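Local coordinates for protein profilin II (Homo sapiens, PDB 1D1J) that binds actin and poly-L-proline and, like other profilins, probably takes part in controlling actin filament assembly, at residues D13-E18 and G120-K125; I87-Q92 and Y98-G103. All coordinates share one frame; numbering follows the deposited sequence.

Interaction 1 of 2, residues D13-E18 and G120-K125; sequences DGCCQE and GGTLNK. With SO4 (sulfate ion), chain E.
On the helix whose T122 and L123 touch C15 and C16, the amide oxygen OD1 of N124 is gripped by two lysines: K125 NZ of the same chain at 3.0 Å, and K125 NZ of the second subunit. The ammonium of its own chain sits above the carbonyl plane, 42° out of it, and also forms a salt bridge to D82 of the second subunit. At the start of the helix G120 N donates to O4 of a sulfate, 3.0 Å away, an anion that the positive end of the helix dipole would be expected to favour.

What joins the two segments is apolar and small. C16 SG lies against the methyl CD2 of L123 at 3.6 Å, one branch of the isobutyl group doing the touching. One residue earlier, C15 SG meets the T122 methyl CG2 more loosely, at 4.1 Å, and the placing of that sulfur is less certain. T122 divides its branches, giving the methyl to C15 and OG1 to the carbonyl of D80 of the second subunit.

The C-terminal helix 120-136 thus rests on one face of the antiparallel sheet: L123 also packs on V112 of strand 108-114 and A101 of strand 99-104, while C16, opening strand 16-23, reaches V112 and M11.

Interaction 2 of 2, residues I87-Q92 and Y98-G103; sequences IRTKSQ and YNVAVG. With SO4 (sulfate ion), chain E.
I87 and V100 are a hydrogen-bonded antiparallel pair, closed by two backbone bonds. I87 N donates to V100 O at 2.8 Å, and V100 N returns a bond to I87 O, also 2.8 Å. Further on, T89 N reaches Y98 O at 2.9 Å, but the return bond there is to a side chain: Y98 N donates to T89 OG1 at 3.0 Å. With chi1 at 69° the hydroxyl is tucked between its own N and carbonyl carbon, facing Y98 N, and takes the place a backbone carbonyl would have in a regular pair.

Among the side chains, R88 and N99 form the non-hydrogen-bonded pair and lie alongside each other, pointing the same way, with their flat ends turned 61° apart. R88 NE gives its N-H to N99 OD1 at 3.1 Å, and the oxygen lies in the guanidinium plane, at its edge. A bend at chi3 (-60°) turns the guanidinium there. The other end of the amide is used too: N99 ND2 donates to sulfate O3 at 2.8 Å and to the carbonyl of V118. R88 NH2 donates to a water that bonds weakly to N99 OD1.

Apolar contacts occupy the other face of the sheet. I87 CB meets V100 CB at 3.8 Å, and the I87 methyl CD1 reaches V102 CG2 at 3.9 Å.

I87, V100 and V102 thus make an aliphatic patch on one face, while R88 and N99 pair on the other. Because both ends of the N99 amide are engaged, its rotation is fixed, and the nearby guanidinium probably makes this face electrostatically favourable for the sulfate, itself probably from the crystallisation liquor.

How the interactions relate
Interaction 2 is nested inside the loop that interaction 1 closes: 13-18 comes first, then the hairpin strands 84-89 and 99-104, and finally helix 120-136. The centres of the two contacts lie about 11 Å apart, and both reach the same antiparallel sheet, where strand 108-114 separates 16-23 from 99-104. The sulfate is shared, held by G120 N, N99 ND2 and H119. Interaction 2 pairs two central strands of the sheet, and interaction 1 sets the start of the C-terminal helix beside strand 16-23; L123, packing on N99 and A101, joins the two. In relatives the start of this helix and the adjoining strands contribute to the actin-binding surface.

Interaction 1 of 2, residues D13-E18 and G120-K125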
loop_
_atom_site.group_PDB
_atom_site.type_symbol
_atom_site.label_atom_id
_atom_site.label_comp_id
_atom_site.label_asym_id
_atom_site.label_seq_id
_atom_site.Cartn_x
_atom_site.Cartn_y
_atom_site.Cartn_z
ATOM N N ASP A 13 -2.854 19.591 -0.969
ATOM C CA ASP A 13 -2.045 19.977 0.188
ATOM C C ASP A 13 -1.248 21.282 0.050
ATOM O O ASP A 13 -0.594 21.720 0.999
ATOM C CB ASP A 13 -1.156 18.815 0.670
ATOM C CG ASP A 13 -0.127 18.370 -0.360
ATOM O OD1 ASP A 13 0.436 19.219 -1.082
ATOM O OD2 ASP A 13 0.141 17.155 -0.421
ATOM N N GLY A 14 -1.274 21.869 -1.145
ATOM C CA GLY A 14 -0.606 23.136 -1.389
ATOM C C GLY A 14 0.907 23.224 -1.410
ATOM O O GLY A 14 1.435 24.335 -1.401
ATOM N N CYS A 15 1.608 22.091 -1.403
ATOM C CA CYS A 15 3.070 22.115 -1.439
ATOM C C CYS A 15 3.616 22.139 -2.876
ATOM O O CYS A 15 4.808 22.364 -3.096
ATOM C CB CYS A 15 3.665 20.938 -0.645
ATOM S SG CYS A 15 3.394 19.289 -1.341
ATOM N N CYS A 16 2.730 21.936 -3.851
ATOM C CA CYS A 16 3.111 21.943 -5.262
ATOM C C CYS A 16 2.584 23.176 -5.996
ATOM O O CYS A 16 1.528 23.724 -5.651
ATOM C CB CYS A 16 2.584 20.690 -5.967
ATOM S SG CYS A 16 3.360 19.145 -5.451
ATOM N N GLN A 17 3.345 23.621 -6.994
ATOM C CA GLN A 17 2.952 24.759 -7.815
ATOM C C GLN A 17 2.423 24.219 -9.152
ATOM O O GLN A 17 1.701 24.911 -9.875
ATOM C CB GLN A 17 4.141 25.696 -8.041
ATOM C CG GLN A 17 5.408 24.977 -8.447
ATOM C CD GLN A 17 6.502 25.910 -8.891
ATOM O OE1 GLN A 17 6.485 26.403 -10.012
ATOM N NE2 GLN A 17 7.479 26.138 -8.026
ATOM N N GLU A 18 2.784 22.968 -9.456
ATOM C CA GLU A 18 2.352 22.279 -10.680
ATOM C C GLU A 18 2.260 20.770 -10.453
ATOM O O GLU A 18 2.959 20.218 -9.603
ATOM C CB GLU A 18 3.350 22.494 -11.820
ATOM C CG GLU A 18 3.486 23.892 -12.330
ATOM C CD GLU A 18 4.419 23.958 -13.517
ATOM O OE1 GLU A 18 4.344 23.045 -14.367
ATOM O OE2 GLU A 18 5.222 24.917 -13.601
ATOM N N GLY A 120 12.628 17.480 -1.550
ATOM C CA GLY A 120 12.483 16.397 -2.513
ATOM C C GLY A 120 11.829 15.155 -1.925
ATOM O O GLY A 120 11.046 14.504 -2.606
ATOM N N GLY A 121 12.147 14.843 -0.664
ATOM C CA GLY A 121 11.571 13.691 0.009
ATOM C C GLY A 121 10.057 13.766 0.035
ATOM O O GLY A 121 9.377 12.759 -0.166
ATOM N N THR A 122 9.534 14.969 0.273
ATOM C CA THR A 122 8.090 15.226 0.304
ATOM C C THR A 122 7.467 14.863 -1.047
ATOM O O THR A 122 6.472 14.136 -1.104
ATOM C CB THR A 122 7.781 16.736 0.581
ATOM O OG1 THR A 122 8.312 17.117 1.856
ATOM C CG2 THR A 122 6.282 17.008 0.560
ATOM N N LEU A 123 8.073 15.380 -2.117
ATOM C CA LEU A 123 7.608 15.162 -3.489
ATOM C C LEU A 123 7.833 13.733 -3.972
ATOM O O LEU A 123 7.027 13.200 -4.739
ATOM C CB LEU A 123 8.287 16.154 -4.446
ATOM C CG LEU A 123 8.063 17.631 -4.112
ATOM C CD1 LEU A 123 8.998 18.505 -4.916
ATOM C CD2 LEU A 123 6.605 18.017 -4.341
ATOM N N ASN A 124 8.934 13.131 -3.525
ATOM C CA ASN A 124 9.293 11.759 -3.879
ATOM C C ASN A 124 8.202 10.804 -3.395
ATOM O O ASN A 124 7.754 9.931 -4.145
ATOM C CB ASN A 124 10.647 11.401 -3.249
ATOM C CG ASN A 124 11.052 9.961 -3.485
ATOM O OD1 ASN A 124 10.610 9.053 -2.787
ATOM N ND2 ASN A 124 11.910 9.749 -4.460
ATOM N N LYS A 125 7.755 11.000 -2.154
ATOM C CA LYS A 125 6.721 10.158 -1.566
ATOM C C LYS A 125 5.334 10.529 -2.083
ATOM O O LYS A 125 4.423 9.697 -2.091
ATOM C CB LYS A 125 6.768 10.208 -0.037
ATOM C CG LYS A 125 8.068 9.687 0.558
ATOM C CD LYS A 125 8.382 8.289 0.074
ATOM C CE LYS A 125 9.698 7.801 0.649
ATOM N NZ LYS A 125 10.858 8.588 0.157
HETATM S S SO4 E . 16.169 19.324 -0.938
HETATM O O1 SO4 E . 15.902 19.278 0.479
HETATM O O2 SO4 E . 17.589 19.282 -1.187
HETATM O O3 SO4 E . 15.660 20.536 -1.449
HETATM O O4 SO4 E . 15.524 18.222 -1.602
#

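Interaction 2 of 2, residues I87-Q92 and Y98-G103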
loop_
_atom_site.group_PDB
_atom_site.type_symbol
_atom_site.label_atom_id
_atom_site.label_comp_id
_atom_site.label_asym_id
_atom_site.label_seq_id
_atom_site.Cartn_x
_atom_site.Cartn_y
_atom_site.Cartn_z
ATOM N N ILE A 87 14.221 15.155 -9.313
ATOM C CA ILE A 87 14.722 16.189 -10.198
ATOM C C ILE A 87 14.691 17.570 -9.506
ATOM O O ILE A 87 14.084 17.727 -8.437
ATOM C CB ILE A 87 13.881 16.137 -11.522
ATOM C CG1 ILE A 87 14.213 14.834 -12.268
ATOM C CG2 ILE A 87 14.088 17.371 -12.393
ATOM C CD1 ILE A 87 13.205 14.432 -13.314
ATOM N N ARG A 88 15.399 18.542 -10.086
ATOM C CA ARG A 88 15.454 19.907 -9.557
ATOM C C ARG A 88 15.711 20.893 -10.705
ATOM O O ARG A 88 16.648 20.716 -11.472
ATOM C CB ARG A 88 16.575 20.007 -8.513
ATOM C CG ARG A 88 16.587 21.284 -7.675
ATOM C CD ARG A 88 17.763 21.293 -6.691
ATOM N NE ARG A 88 17.741 20.171 -5.742
ATOM C CZ ARG A 88 18.827 19.527 -5.309
ATOM N NH1 ARG A 88 20.034 19.887 -5.740
ATOM N NH2 ARG A 88 18.714 18.517 -4.444
ATOM N N THR A 89 14.886 21.927 -10.834
ATOM C CA THR A 89 15.078 22.911 -11.905
ATOM C C THR A 89 16.366 23.706 -11.670
ATOM O O THR A 89 16.851 23.785 -10.537
ATOM C CB THR A 89 13.883 23.897 -12.029
ATOM O OG1 THR A 89 13.843 24.759 -10.886
ATOM C CG2 THR A 89 12.573 23.143 -12.123
ATOM N N LYS A 90 16.936 24.252 -12.745
ATOM C CA LYS A 90 18.166 25.041 -12.653
ATOM C C LYS A 90 17.858 26.533 -12.590
ATOM O O LYS A 90 16.822 26.991 -13.083
ATOM C CB LYS A 90 19.080 24.760 -13.846
ATOM C CG LYS A 90 19.601 23.342 -13.919
ATOM C CD LYS A 90 20.469 23.166 -15.155
ATOM C CE LYS A 90 20.901 21.727 -15.353
ATOM N NZ LYS A 90 21.971 21.335 -14.399
ATOM N N SER A 91 18.764 27.289 -11.979
ATOM C CA SER A 91 18.594 28.729 -11.859
ATOM C C SER A 91 19.350 29.449 -12.971
ATOM O O SER A 91 20.446 29.036 -13.354
ATOM C CB SER A 91 19.071 29.214 -10.490
ATOM O OG SER A 91 18.842 30.602 -10.349
ATOM N N GLN A 92 18.740 30.507 -13.499
ATOM C CA GLN A 92 19.338 31.294 -14.572
ATOM C C GLN A 92 20.088 32.518 -14.052
ATOM O O GLN A 92 21.264 32.709 -14.361
ATOM C CB GLN A 92 18.260 31.742 -15.564
ATOM C CG GLN A 92 17.499 30.604 -16.234
ATOM C CD GLN A 92 16.427 31.116 -17.177
ATOM O OE1 GLN A 92 16.546 32.212 -17.737
ATOM N NE2 GLN A 92 15.372 30.323 -17.365
ATOM N N TYR A 98 13.391 24.726 -7.875
ATOM C CA TYR A 98 12.262 23.971 -7.374
ATOM C C TYR A 98 12.492 22.484 -7.596
ATOM O O TYR A 98 12.954 22.073 -8.663
ATOM C CB TYR A 98 10.997 24.412 -8.109
ATOM C CG TYR A 98 10.769 25.905 -8.091
ATOM C CD1 TYR A 98 10.523 26.574 -6.893
ATOM C CD2 TYR A 98 10.778 26.651 -9.274
ATOM C CE1 TYR A 98 10.290 27.944 -6.869
ATOM C CE2 TYR A 98 10.541 28.030 -9.265
ATOM C CZ TYR A 98 10.295 28.669 -8.056
ATOM O OH TYR A 98 10.027 30.026 -8.019
ATOM N N ASN A 99 12.199 21.682 -6.579
ATOM C CA ASN A 99 12.354 20.234 -6.685
ATOM C C ASN A 99 11.199 19.656 -7.502
ATOM O O ASN A 99 10.114 20.235 -7.567
ATOM C CB ASN A 99 12.436 19.597 -5.293
ATOM C CG ASN A 99 13.665 20.045 -4.527
ATOM O OD1 ASN A 99 14.721 20.232 -5.114
ATOM N ND2 ASN A 99 13.532 20.219 -3.218
ATOM N N VAL A 100 11.445 18.519 -8.133
ATOM C CA VAL A 100 10.460 17.848 -8.983
ATOM C C VAL A 100 10.541 16.358 -8.720
ATOM O O VAL A 100 11.614 15.844 -8.409
ATOM C CB VAL A 100 10.800 18.086 -10.491
ATOM C CG1 VAL A 100 9.949 17.196 -11.401
ATOM C CG2 VAL A 100 10.634 19.568 -10.850
ATOM N N ALA A 101 9.412 15.663 -8.797
ATOM C CA ALA A 101 9.431 14.215 -8.608
ATOM C C ALA A 101 8.641 13.529 -9.715
ATOM O O ALA A 101 7.648 14.074 -10.212
ATOM C CB ALA A 101 8.885 13.813 -7.229
ATOM N N VAL A 102 9.124 12.353 -10.117
ATOM C CA VAL A 102 8.490 11.546 -11.147
ATOM C C VAL A 102 8.079 10.229 -10.507
ATOM O O VAL A 102 8.846 9.639 -9.752
ATOM C CB VAL A 102 9.460 11.263 -12.328
ATOM C CG1 VAL A 102 8.819 10.293 -13.331
ATOM C CG2 VAL A 102 9.826 12.562 -13.031
ATOM N N GLY A 103 6.854 9.798 -10.782
ATOM C CA GLY A 103 6.348 8.546 -10.246
ATOM C C GLY A 103 5.865 7.695 -11.404
ATOM O O GLY A 103 4.956 8.094 -12.124
HETATM S S SO4 E . 16.169 19.324 -0.938
HETATM O O1 SO4 E . 15.902 19.278 0.479
HETATM O O2 SO4 E . 17.589 19.282 -1.187
HETATM O O3 SO4 E . 15.660 20.536 -1.449
HETATM O O4 SO4 E . 15.524 18.222 -1.602
HETATM O O HOH W 1 16.165 17.349 -4.782
#